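Local structure of aminopentol aminotransferase (Sphingopyxis macrogoltabida, 6HBS) at residues 129-135 against 223-227; 170-175 against 206-212; 232-237 against 256-260. The protein catalyses the pyridoxal-phosphate-dependent deamination of aminopentol, the hydrolysed form of fumonisin B1, to its 2-keto product, with pyruvate as preferred amino acceptor. All blocks are in the same frame, centred on the assembly; numbering follows the deposited sequence.

From the N terminus, contact 1 opens first, at the end of helix 118-133. The chain then runs through strands 137-141 and 167-170, and contact 2 opens at 170-175 and closes about thirty residues later at 206-212. Helix 210-223 leads on to 223-227, which closes contact 1, so contact 2 is nested within its loop; their centres are 22 Å apart. Contact 3 follows in series, bringing together the loops that follow strands 226-230 and 253-256. Contact 1 packs the C-terminal end of helix 118-133 on the start of inner strand 226-230; contact 2 joins the end of outermost strand 167-170 to the start of helix 210-223; contact 3, near the centre of the chain, holds the cofactor.

Contact 1: 129-135 against 223-227; sequences ARAHTGR and TGALL
Leu226 packs on Ala129 and His132, laying the start of strand 226-230 against the last turn of helix 118-133, a helix-on-sheet packing in the alpha/beta core of the class III aminotransferase fold. This is the tight side. Leu226 CD1 lies 4.0 Å from Ala129 CA, and so small a residue as alanine lets the methyl reach the helix backbone. The other branch, CD2, meets His132 CD2 at 3.7 Å, coming obliquely to the ring.

Toward the partly exposed side, apolar contact gives way to polar bonds and water. His132 NE2 is 2.8 Å from a water that donates to Gly224 O. Thr133 turns CG2 to Gly224, while OG1 bonds back to Ala129 O and accepts from Arg135 N, an ST turn. Gly224, just after helix 210-223, has positive phi; a CB there would jam against the preceding carbonyl oxygen. Arg135, extended from CG to NE, clasps Thr223 O end-on with two nitrogens, and its NH2 also bonds Ile189 O. Thr223 O lies in the guanidinium plane; NH1 (2.8 Å) is nearly in line with the C=O, NH2 (2.8 Å) above the carbonyl plane, and sharing one acceptor bends both N-H bonds (138° at NH1).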
loop_
_atom_site.group_PDB
_atom_site.type_symbol
_atom_site.label_atom_id
_atom_site.label_comp_id
_atom_site.label_asym_id
_atom_site.label_seq_id
_atom_site.Cartn_x
_atom_site.Cartn_y
_atom_site.Cartn_z
ATOM N N ALA A 129 -12.916 12.609 -7.541
ATOM C CA ALA A 129 -13.312 13.534 -8.610
ATOM C C ALA A 129 -14.669 13.132 -9.215
ATOM O O ALA A 129 -15.493 14.017 -9.484
ATOM C CB ALA A 129 -12.234 13.636 -9.654
ATOM N N ARG A 130 -14.908 11.829 -9.387
ATOM C CA ARG A 130 -16.158 11.322 -9.885
ATOM C C ARG A 130 -17.277 11.611 -8.873
ATOM O O ARG A 130 -18.342 12.074 -9.278
ATOM C CB ARG A 130 -16.031 9.834 -10.209
ATOM C CG ARG A 130 -15.156 9.547 -11.414
ATOM C CD ARG A 130 -14.938 8.069 -11.684
ATOM N NE ARG A 130 -14.415 7.933 -13.040
ATOM C CZ ARG A 130 -13.753 6.882 -13.492
ATOM N NH1 ARG A 130 -13.496 5.860 -12.678
ATOM N NH2 ARG A 130 -13.359 6.861 -14.759
ATOM N N ALA A 131 -17.038 11.360 -7.568
ATOM C CA ALA A 131 -18.006 11.719 -6.513
ATOM C C ALA A 131 -18.331 13.217 -6.508
ATOM O O ALA A 131 -19.496 13.592 -6.304
ATOM C CB ALA A 131 -17.521 11.303 -5.147
ATOM N N HIS A 132 -17.306 14.050 -6.671
ATOM C CA HIS A 132 -17.406 15.485 -6.556
ATOM C C HIS A 132 -18.259 16.034 -7.698
ATOM O O HIS A 132 -19.089 16.906 -7.477
ATOM C CB HIS A 132 -16.029 16.138 -6.588
ATOM C CG HIS A 132 -16.047 17.630 -6.576
ATOM N ND1 HIS A 132 -16.147 18.358 -5.418
ATOM C CD2 HIS A 132 -15.959 18.536 -7.576
ATOM C CE1 HIS A 132 -16.122 19.651 -5.709
ATOM N NE2 HIS A 132 -16.018 19.787 -7.035
ATOM N N THR A 133 -18.007 15.534 -8.906
ATOM C CA THR A 133 -18.606 16.134 -10.092
ATOM C C THR A 133 -19.873 15.413 -10.535
ATOM O O THR A 133 -20.611 15.964 -11.315
ATOM C CB THR A 133 -17.604 16.141 -11.255
ATOM O OG1 THR A 133 -17.327 14.776 -11.534
ATOM C CG2 THR A 133 -16.352 16.916 -10.960
ATOM N N GLY A 134 -20.035 14.135 -10.169
ATOM C CA GLY A 134 -21.105 13.292 -10.715
ATOM C C GLY A 134 -20.879 12.951 -12.180
ATOM O O GLY A 134 -21.798 12.513 -12.835
ATOM N N ARG A 135 -19.632 13.058 -12.666
ATOM C CA ARG A 135 -19.262 12.770 -14.053
ATOM C C ARG A 135 -18.299 11.587 -14.102
ATOM O O ARG A 135 -17.775 11.125 -13.061
ATOM C CB ARG A 135 -18.594 13.971 -14.720
ATOM C CG ARG A 135 -19.467 15.212 -14.730
ATOM C CD ARG A 135 -18.610 16.426 -15.000
ATOM N NE ARG A 135 -19.295 17.677 -14.734
ATOM C CZ ARG A 135 -18.694 18.837 -14.551
ATOM N NH1 ARG A 135 -19.425 19.887 -14.223
ATOM N NH2 ARG A 135 -17.380 18.952 -14.695
ATOM N N THR A 223 -15.236 24.263 -16.187
ATOM C CA THR A 223 -16.154 23.100 -16.215
ATOM C C THR A 223 -16.508 22.562 -14.824
ATOM O O THR A 223 -17.406 21.743 -14.724
ATOM C CB THR A 223 -15.589 21.935 -17.030
ATOM O OG1 THR A 223 -14.355 21.528 -16.443
ATOM C CG2 THR A 223 -15.395 22.305 -18.487
ATOM N N GLY A 224 -15.762 22.940 -13.786
ATOM C CA GLY A 224 -15.930 22.304 -12.452
ATOM C C GLY A 224 -15.106 21.022 -12.268
ATOM O O GLY A 224 -15.090 20.466 -11.180
ATOM N N ALA A 225 -14.413 20.549 -13.316
ATOM C CA ALA A 225 -13.539 19.372 -13.211
ATOM C C ALA A 225 -12.397 19.694 -12.251
ATOM O O ALA A 225 -11.991 20.837 -12.166
ATOM C CB ALA A 225 -12.976 19.009 -14.552
ATOM N N LEU A 226 -11.887 18.677 -11.550
ATOM C CA LEU A 226 -10.747 18.890 -10.622
ATOM C C LEU A 226 -9.428 18.720 -11.359
ATOM O O LEU A 226 -9.228 17.713 -12.040
ATOM C CB LEU A 226 -10.821 17.887 -9.472
ATOM C CG LEU A 226 -12.069 17.952 -8.604
ATOM C CD1 LEU A 226 -11.913 17.054 -7.379
ATOM C CD2 LEU A 226 -12.373 19.360 -8.176
ATOM N N LEU A 227 -8.511 19.668 -11.122
ATOM C CA LEU A 227 -7.130 19.566 -11.556
ATOM C C LEU A 227 -6.336 18.791 -10.502
ATOM O O LEU A 227 -6.268 19.197 -9.346
ATOM C CB LEU A 227 -6.504 20.947 -11.767
ATOM C CG LEU A 227 -5.062 20.911 -12.268
ATOM C CD1 LEU A 227 -4.951 20.100 -13.546
ATOM C CD2 LEU A 227 -4.506 22.308 -12.462
HETATM O O HOH W 1 -15.605 21.745 -9.006
#

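Contact 2: 170-175 against 206-212; sequences YTYNDA and ALAQLEF
Phe212 pushes its ring against the turn 171-174. Its CG stands trans to its own nitrogen (chi1 164°), carrying the ring there. Its edge meets the face of Tyr172 in an edge-to-face pair, Phe212 CE2 riding 3.7 Å above the Tyr172 plane near the rim. Tyr170 meets it rim to rim, with Tyr170 CE2 3.5 Å from Phe212 CE1. One face of Phe212 is covered by backbone: Asn173 N sits 3.5 Å above the ring centre.

The Asn173 amide stands nearly perpendicular to that ring (87°) and bridges the other segment. OD1 accepts from Gln209 N at 2.8 Å, and ND2 donates to Leu207 O, which lies in the amide plane, also at 2.8 Å. Asparagine suits the third position of this type II turn, where phi is positive. An alanine here lacks both amide atoms, leaving Gln209 N and Leu207 O without these mates, and the start of helix 210-223 would probably be held less firmly against the turn.

Tyr170 OH and Tyr172 OH bond the carbonyls of Phe193 and Thr195, respectively, so the aromatic cluster joins the end of strand 189-194, the residue after it and edge strand 167-170 to the first turns of helices 175-184 and 210-223.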
loop_
_atom_site.group_PDB
_atom_site.type_symbol
_atom_site.label_atom_id
_atom_site.label_comp_id
_atom_site.label_asym_id
_atom_site.label_seq_id
_atom_site.Cartn_x
_atom_site.Cartn_y
_atom_site.Cartn_z
ATOM N N TYR A 170 -5.014 12.816 -23.655
ATOM C CA TYR A 170 -4.538 13.991 -24.364
ATOM C C TYR A 170 -3.013 13.851 -24.504
ATOM O O TYR A 170 -2.404 13.004 -23.853
ATOM C CB TYR A 170 -4.929 15.282 -23.638
ATOM C CG TYR A 170 -4.312 15.428 -22.261
ATOM C CD1 TYR A 170 -4.928 14.929 -21.118
ATOM C CD2 TYR A 170 -3.081 16.023 -22.102
ATOM C CE1 TYR A 170 -4.342 15.041 -19.864
ATOM C CE2 TYR A 170 -2.481 16.157 -20.860
ATOM C CZ TYR A 170 -3.106 15.660 -19.731
ATOM O OH TYR A 170 -2.458 15.766 -18.514
ATOM N N THR A 171 -2.407 14.683 -25.354
ATOM C CA THR A 171 -0.918 14.731 -25.511
ATOM C C THR A 171 -0.334 15.693 -24.481
ATOM O O THR A 171 -0.715 16.855 -24.414
ATOM C CB THR A 171 -0.517 15.171 -26.925
ATOM O OG1 THR A 171 -1.123 14.202 -27.762
ATOM C CG2 THR A 171 0.981 15.210 -27.149
ATOM N N TYR A 172 0.608 15.202 -23.673
ATOM C CA TYR A 172 1.228 16.022 -22.660
ATOM C C TYR A 172 1.850 17.248 -23.327
ATOM O O TYR A 172 2.474 17.098 -24.366
ATOM C CB TYR A 172 2.309 15.248 -21.877
ATOM C CG TYR A 172 2.753 15.981 -20.635
ATOM C CD1 TYR A 172 2.004 15.924 -19.463
ATOM C CD2 TYR A 172 3.898 16.758 -20.625
ATOM C CE1 TYR A 172 2.390 16.602 -18.315
ATOM C CE2 TYR A 172 4.304 17.427 -19.481
ATOM C CZ TYR A 172 3.560 17.336 -18.315
ATOM O OH TYR A 172 3.926 18.049 -17.214
ATOM N N ASN A 173 1.718 18.423 -22.683
ATOM C CA ASN A 173 2.338 19.661 -23.099
ATOM C C ASN A 173 1.674 20.223 -24.366
ATOM O O ASN A 173 2.235 21.124 -24.986
ATOM C CB ASN A 173 3.866 19.555 -23.267
ATOM C CG ASN A 173 4.595 20.090 -22.049
ATOM O OD1 ASN A 173 3.992 20.814 -21.263
ATOM N ND2 ASN A 173 5.879 19.777 -21.905
ATOM N N ASP A 174 0.472 19.746 -24.697
ATOM C CA ASP A 174 -0.253 20.185 -25.905
ATOM C C ASP A 174 -1.595 20.776 -25.450
ATOM O O ASP A 174 -2.568 20.019 -25.212
ATOM C CB ASP A 174 -0.373 19.028 -26.898
ATOM C CG ASP A 174 -1.008 19.417 -28.235
ATOM O OD1 ASP A 174 -1.695 20.460 -28.280
ATOM O OD2 ASP A 174 -0.807 18.679 -29.194
ATOM N N ALA A 175 -1.627 22.102 -25.299
ATOM C CA ALA A 175 -2.812 22.838 -24.831
ATOM C C ALA A 175 -4.038 22.572 -25.742
ATOM O O ALA A 175 -5.159 22.390 -25.259
ATOM C CB ALA A 175 -2.487 24.309 -24.775
ATOM N N ALA A 206 10.779 16.413 -20.489
ATOM C CA ALA A 206 10.474 17.760 -20.868
ATOM C C ALA A 206 9.777 18.460 -19.711
ATOM O O ALA A 206 8.871 17.864 -19.090
ATOM C CB ALA A 206 9.599 17.737 -22.096
ATOM N N LEU A 207 10.167 19.713 -19.458
ATOM C CA LEU A 207 9.509 20.556 -18.482
ATOM C C LEU A 207 8.079 20.883 -18.944
ATOM O O LEU A 207 7.784 20.881 -20.161
ATOM C CB LEU A 207 10.313 21.843 -18.306
ATOM C CG LEU A 207 11.783 21.668 -17.912
ATOM C CD1 LEU A 207 12.425 23.016 -17.661
ATOM C CD2 LEU A 207 11.946 20.780 -16.699
ATOM N N ALA A 208 7.183 21.162 -17.979
ATOM C CA ALA A 208 5.803 21.554 -18.322
ATOM C C ALA A 208 5.862 22.936 -18.957
ATOM O O ALA A 208 6.621 23.796 -18.489
ATOM C CB ALA A 208 4.884 21.581 -17.129
ATOM N N GLN A 209 5.064 23.109 -20.006
ATOM C CA GLN A 209 4.939 24.373 -20.677
ATOM C C GLN A 209 3.833 25.153 -19.971
ATOM O O GLN A 209 2.779 24.620 -19.631
ATOM C CB GLN A 209 4.651 24.180 -22.168
ATOM C CG GLN A 209 5.876 23.749 -22.963
ATOM C CD GLN A 209 5.570 23.099 -24.292
ATOM O OE1 GLN A 209 4.517 23.302 -24.905
ATOM N NE2 GLN A 209 6.524 22.310 -24.769
ATOM N N LEU A 210 4.095 26.446 -19.794
ATOM C CA LEU A 210 3.204 27.344 -19.132
ATOM C C LEU A 210 1.824 27.318 -19.806
ATOM O O LEU A 210 0.808 27.269 -19.130
ATOM C CB LEU A 210 3.858 28.725 -19.200
ATOM C CG LEU A 210 3.169 29.829 -18.414
ATOM C CD1 LEU A 210 2.890 29.394 -16.982
ATOM C CD2 LEU A 210 4.013 31.101 -18.453
ATOM N N GLU A 211 1.778 27.343 -21.144
ATOM C CA GLU A 211 0.497 27.468 -21.803
ATOM C C GLU A 211 -0.301 26.191 -21.531
ATOM O O GLU A 211 -1.520 26.252 -21.390
ATOM C CB GLU A 211 0.623 27.789 -23.297
ATOM C CG GLU A 211 -0.236 28.982 -23.704
ATOM C CD GLU A 211 -0.155 30.178 -22.753
ATOM O OE1 GLU A 211 -1.181 30.503 -22.118
ATOM O OE2 GLU A 211 0.942 30.763 -22.611
ATOM N N PHE A 212 0.398 25.053 -21.442
ATOM C CA PHE A 212 -0.267 23.770 -21.189
ATOM C C PHE A 212 -0.913 23.810 -19.792
ATOM O O PHE A 212 -2.065 23.476 -19.628
ATOM C CB PHE A 212 0.706 22.611 -21.417
ATOM C CG PHE A 212 0.226 21.313 -20.825
ATOM C CD1 PHE A 212 -0.856 20.644 -21.373
ATOM C CD2 PHE A 212 0.829 20.783 -19.691
ATOM C CE1 PHE A 212 -1.306 19.449 -20.827
ATOM C CE2 PHE A 212 0.379 19.589 -19.146
ATOM C CZ PHE A 212 -0.696 18.931 -19.697
#

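Contact 3: 232-237 against 256-260; sequences VRAGFR and WGKCF. With PLP (pyridoxal-5'-phosphate), chain C.
Lys258 crosses Val232 at about a right angle on its way to the cofactor. Its CB starts 3.5 Å from Val232 O, and CG passes 4.0 Å from Val232 CG1. CD runs beside Arg233 CA, 4.2 Å away. The chain bends about the CD-CE bond (chi4 85°), bringing NZ to its covalent bond with C4A of the pyridoxal phosphate. The same NZ lies beside Val232 CG1, a methyl that also covers one face of the pyridine ring, 3.6 Å from C4; a branched apolar residue can cover the ring face and still touch the lysine. Arg233 NE donates to O3 at 2.8 Å in an almost straight bond (171°), NH2 adds a weak one, and Asn377 holds NH1.

Behind the site, Trp256 CZ3 is poised 3.4 Å over the Phe236 ring plane, near its rim, the two rings inclined at 37°. Gly235 suits its place beside this indole, since a CB would clash with Trp256 CE3.

The cofactor is further bonded by Gly118 N and Ser119 OG of the same chain and by Ser287 N of the second subunit. A lysine Schiff base in a pocket completed by the partner subunit is the internal aldimine site of fold type I aminotransferases.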
loop_
_atom_site.group_PDB
_atom_site.type_symbol
_atom_site.label_atom_id
_atom_site.label_comp_id
_atom_site.label_asym_id
_atom_site.label_seq_id
_atom_site.Cartn_x
_atom_site.Cartn_y
_atom_site.Cartn_z
ATOM N N VAL A 232 3.841 12.375 -7.092
ATOM C CA VAL A 232 4.399 11.221 -6.385
ATOM C C VAL A 232 5.906 11.103 -6.686
ATOM O O VAL A 232 6.703 10.738 -5.795
ATOM C CB VAL A 232 3.626 9.927 -6.723
ATOM C CG1 VAL A 232 4.390 8.693 -6.243
ATOM C CG2 VAL A 232 2.229 9.960 -6.124
ATOM N N ARG A 233 6.283 11.338 -7.952
ATOM C CA ARG A 233 7.636 11.182 -8.390
ATOM C C ARG A 233 8.482 12.442 -8.140
ATOM O O ARG A 233 9.644 12.337 -7.657
ATOM C CB ARG A 233 7.734 10.785 -9.861
ATOM C CG ARG A 233 9.052 10.078 -10.149
ATOM C CD ARG A 233 9.247 9.651 -11.587
ATOM N NE ARG A 233 8.274 8.649 -11.990
ATOM C CZ ARG A 233 8.257 8.023 -13.164
ATOM N NH1 ARG A 233 9.320 8.065 -13.957
ATOM N NH2 ARG A 233 7.190 7.318 -13.519
ATOM N N ALA A 234 7.959 13.612 -8.515
ATOM C CA ALA A 234 8.763 14.867 -8.506
ATOM C C ALA A 234 8.648 15.640 -7.180
ATOM O O ALA A 234 9.424 16.559 -6.942
ATOM C CB ALA A 234 8.329 15.733 -9.667
ATOM N N GLY A 235 7.662 15.295 -6.336
ATOM C CA GLY A 235 7.396 16.059 -5.154
ATOM C C GLY A 235 8.659 16.185 -4.291
ATOM O O GLY A 235 9.385 15.216 -4.088
ATOM N N PHE A 236 8.955 17.429 -3.910
ATOM C CA PHE A 236 10.038 17.854 -3.040
ATOM C C PHE A 236 11.414 17.783 -3.705
ATOM O O PHE A 236 12.408 18.115 -3.045
ATOM C CB PHE A 236 10.048 17.084 -1.717
ATOM C CG PHE A 236 8.802 17.353 -0.934
ATOM C CD1 PHE A 236 8.461 18.646 -0.608
ATOM C CD2 PHE A 236 7.987 16.317 -0.503
ATOM C CE1 PHE A 236 7.324 18.900 0.131
ATOM C CE2 PHE A 236 6.859 16.585 0.254
ATOM C CZ PHE A 236 6.530 17.865 0.564
ATOM N N ARG A 237 11.489 17.433 -4.987
ATOM C CA ARG A 237 12.737 17.624 -5.729
ATOM C C ARG A 237 12.598 18.800 -6.731
ATOM O O ARG A 237 13.584 19.225 -7.325
ATOM C CB ARG A 237 13.185 16.320 -6.393
ATOM C CG ARG A 237 13.943 15.361 -5.488
ATOM C CD ARG A 237 14.481 14.206 -6.302
ATOM N NE ARG A 237 15.179 13.237 -5.498
ATOM C CZ ARG A 237 14.593 12.203 -4.888
ATOM N NH1 ARG A 237 13.269 12.097 -4.924
ATOM N NH2 ARG A 237 15.333 11.295 -4.256
ATOM N N TRP A 256 1.007 12.649 -3.511
ATOM C CA TRP A 256 2.365 12.646 -2.984
ATOM C C TRP A 256 2.714 11.238 -2.510
ATOM O O TRP A 256 1.833 10.455 -2.126
ATOM C CB TRP A 256 2.499 13.619 -1.826
ATOM C CG TRP A 256 2.189 15.032 -2.174
ATOM C CD1 TRP A 256 0.957 15.599 -2.283
ATOM C CD2 TRP A 256 3.134 16.080 -2.376
ATOM N NE1 TRP A 256 1.073 16.926 -2.592
ATOM C CE2 TRP A 256 2.392 17.253 -2.645
ATOM C CE3 TRP A 256 4.533 16.149 -2.384
ATOM C CZ2 TRP A 256 3.006 18.475 -2.889
ATOM C CZ3 TRP A 256 5.134 17.359 -2.638
ATOM C CH2 TRP A 256 4.381 18.496 -2.910
ATOM N N GLY A 257 4.009 10.921 -2.574
ATOM C CA GLY A 257 4.499 9.638 -2.088
ATOM C C GLY A 257 5.998 9.578 -2.251
ATOM O O GLY A 257 6.670 10.644 -2.265
ATOM N N LYS A 258 6.509 8.353 -2.307
ATOM C CA LYS A 258 7.937 7.988 -2.461
ATOM C C LYS A 258 8.804 8.529 -1.313
ATOM O O LYS A 258 9.320 7.740 -0.543
ATOM C CB LYS A 258 8.468 8.359 -3.858
ATOM C CG LYS A 258 7.948 7.411 -4.943
ATOM C CD LYS A 258 8.450 7.586 -6.376
ATOM C CE LYS A 258 8.104 6.401 -7.284
ATOM N NZ LYS A 258 6.743 6.460 -7.914
ATOM N N CYS A 259 9.050 9.836 -1.273
ATOM C CA CYS A 259 10.206 10.344 -0.556
ATOM C C CYS A 259 9.841 11.246 0.617
ATOM O O CYS A 259 10.752 11.644 1.324
ATOM C CB CYS A 259 11.146 11.097 -1.494
ATOM S SG CYS A 259 10.583 12.763 -1.907
ATOM N N PHE A 260 8.562 11.495 0.914
ATOM C CA PHE A 260 8.272 12.479 2.004
ATOM C C PHE A 260 8.428 11.890 3.420
ATOM O O PHE A 260 8.289 12.615 4.404
ATOM C CB PHE A 260 6.961 13.228 1.802
ATOM C CG PHE A 260 5.672 12.483 2.001
ATOM C CD1 PHE A 260 5.181 12.225 3.271
ATOM C CD2 PHE A 260 4.910 12.103 0.910
ATOM C CE1 PHE A 260 3.982 11.551 3.435
ATOM C CE2 PHE A 260 3.704 11.442 1.080
ATOM C CZ PHE A 260 3.225 11.184 2.341
HETATM N N1 PLP C . 2.484 8.343 -9.875
HETATM C C2 PLP C . 3.733 8.612 -10.312
HETATM C C2A PLP C . 4.040 9.862 -11.102
HETATM C C3 PLP C . 4.822 7.710 -9.950
HETATM O O3 PLP C . 6.085 7.955 -10.358
HETATM C C4 PLP C . 4.527 6.519 -9.121
HETATM C C4A PLP C . 5.663 5.632 -8.756
HETATM C C5 PLP C . 3.094 6.303 -8.760
HETATM C C6 PLP C . 2.156 7.255 -9.143
HETATM C C5A PLP C . 2.627 5.110 -7.928
HETATM O O4P PLP C . 3.309 5.051 -6.650
HETATM P P PLP C . 3.485 3.562 -6.060
HETATM O O1P PLP C . 4.431 2.833 -6.902
HETATM O O2P PLP C . 2.116 2.951 -6.161
HETATM O O3P PLP C . 3.991 3.871 -4.668
#